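Local coordinates for branched-chain amino acid aminotransferase (Thermoproteus uzoniensis, PDB 5CE8), which probably transfers the amino group of leucine, isoleucine or valine to 2-oxoglutarate, using pyridoxal 5'-phosphate as cofactor, at residues A[109-114]-A[123-128]. Sequence-based numbering, arbitrary orientation.
Sequences YISKPQ and QASVAI
Tyr-109, of strand 102-109, forms an antiparallel hydrogen-bonded pair with Ser-125. Tyr-109 N donates to Ser-125 O at 3.0 Å. Ser-125 N returns the bond to Tyr-109 O at 2.8 Å. Ala-124 CA adds a C-H...O contact to Tyr-109 O at 3.5 Å.

The side chains of this pair lie on the same face of the sheet. Tyr-109 chi1 is 63°, with CG between its own backbone N and carbonyl carbon. This turn brings the end of the ring in toward Ser-125 and Ala-127. Ser-125 CB sits over the ring, off-centre, 4.2 Å from its centroid in a CH-pi contact. Ser-125 O lies over one ring face. Ala-127 CB packs against Tyr-109 CE1 at 4.1 Å.

One water joins the backbones beyond the pair. It accepts from Ser-111 N at 3.0 Å and donates to Gln-123 O at 2.7 Å. A longer bond runs from it to Ser-125 OG, which is also hydrogen-bonded to Asp-18. Here a water bridges the chains in place of a further direct backbone pair.

The contact closes the base of the connection between strands 102-109 and 125-132, adjacent in the antiparallel sheet. Leu-17 of strand 14-17 and Ser-35 of helix 34-38 pack on Tyr-109. Val-31 of the second subunit touches both Tyr-109 and Ala-127, placing this corner at a subunit interface.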
# COMPACT_ATOMS: atom_id res chain seq x y z
N TYR A 109 -8.97 16.69 28.07
CA TYR A 109 -10.26 16.35 27.37
C TYR A 109 -11.24 17.52 27.49
O TYR A 109 -11.04 18.42 28.27
CB TYR A 109 -10.88 15.09 28.00
CG TYR A 109 -11.20 15.40 29.42
CD1 TYR A 109 -10.22 15.31 30.39
CD2 TYR A 109 -12.39 15.99 29.77
CE1 TYR A 109 -10.47 15.67 31.74
CE2 TYR A 109 -12.66 16.33 31.10
CZ TYR A 109 -11.69 16.20 32.10
OH TYR A 109 -11.93 16.64 33.45
N ILE A 110 -12.31 17.49 26.69
CA ILE A 110 -13.24 18.56 26.66
C ILE A 110 -14.39 18.28 27.69
O ILE A 110 -15.01 17.24 27.64
CB ILE A 110 -13.75 18.76 25.22
CG1 ILE A 110 -12.61 19.36 24.39
CG2 ILE A 110 -15.00 19.66 25.21
CD1 ILE A 110 -12.76 19.21 22.89
N SER A 111 -14.59 19.20 28.65
CA SER A 111 -15.59 19.04 29.67
C SER A 111 -17.00 19.57 29.17
O SER A 111 -17.98 19.27 29.77
CB SER A 111 -15.11 19.73 30.96
OG SER A 111 -15.06 21.10 30.71
N LYS A 112 -17.06 20.32 28.08
CA LYS A 112 -18.33 20.75 27.50
C LYS A 112 -19.05 19.60 26.69
O LYS A 112 -18.43 18.84 25.99
CB LYS A 112 -18.04 21.97 26.63
CG LYS A 112 -19.26 22.59 25.95
CD LYS A 112 -18.90 23.49 24.76
CE LYS A 112 -19.79 23.15 23.57
NZ LYS A 112 -19.67 24.06 22.38
N PRO A 113 -20.38 19.45 26.81
CA PRO A 113 -21.12 18.57 25.89
C PRO A 113 -21.16 19.11 24.44
O PRO A 113 -21.38 20.27 24.25
CB PRO A 113 -22.54 18.54 26.50
CG PRO A 113 -22.61 19.69 27.47
CD PRO A 113 -21.23 20.13 27.81
N GLN A 114 -20.86 18.30 23.41
CA GLN A 114 -20.92 18.82 22.03
C GLN A 114 -21.06 17.65 21.09
O GLN A 114 -20.23 16.80 21.07
CB GLN A 114 -19.68 19.65 21.66
CG GLN A 114 -19.72 20.23 20.25
CD GLN A 114 -18.56 21.12 19.96
OE1 GLN A 114 -18.36 22.09 20.67
NE2 GLN A 114 -17.74 20.79 18.91
N GLN A 123 -11.85 24.69 24.92
CA GLN A 123 -10.71 24.77 25.79
C GLN A 123 -10.67 23.47 26.62
O GLN A 123 -11.66 23.05 27.11
CB GLN A 123 -10.82 26.04 26.56
CG GLN A 123 -9.81 26.13 27.66
CD GLN A 123 -9.37 27.54 27.87
OE1 GLN A 123 -8.84 28.15 26.94
NE2 GLN A 123 -9.54 28.06 29.09
N ALA A 124 -9.56 22.78 26.68
CA ALA A 124 -9.54 21.50 27.43
C ALA A 124 -9.58 21.67 28.92
O ALA A 124 -9.10 22.70 29.43
CB ALA A 124 -8.24 20.75 27.11
N SER A 125 -10.05 20.62 29.61
CA SER A 125 -9.79 20.43 31.04
C SER A 125 -8.63 19.45 31.21
O SER A 125 -8.37 18.63 30.33
CB SER A 125 -11.02 19.90 31.75
OG SER A 125 -12.05 20.86 31.84
N VAL A 126 -7.94 19.52 32.35
CA VAL A 126 -6.94 18.55 32.70
C VAL A 126 -7.29 17.92 34.05
O VAL A 126 -7.64 18.58 34.99
CB VAL A 126 -5.53 19.06 32.68
CG1 VAL A 126 -4.56 17.93 33.10
CG2 VAL A 126 -5.16 19.56 31.28
N ALA A 127 -7.33 16.61 34.10
CA ALA A 127 -7.43 15.88 35.40
C ALA A 127 -6.19 15.05 35.55
O ALA A 127 -5.63 14.49 34.52
CB ALA A 127 -8.67 15.01 35.42
N ILE A 128 -5.76 14.94 36.79
CA ILE A 128 -4.54 14.23 37.15
C ILE A 128 -4.79 13.44 38.38
O ILE A 128 -5.06 13.97 39.48
CB ILE A 128 -3.34 15.08 37.49
CG1 ILE A 128 -2.85 15.86 36.32
CG2 ILE A 128 -2.19 14.22 38.05
CD1 ILE A 128 -2.08 17.11 36.71
O HOH W 1 -13.00 21.66 29.03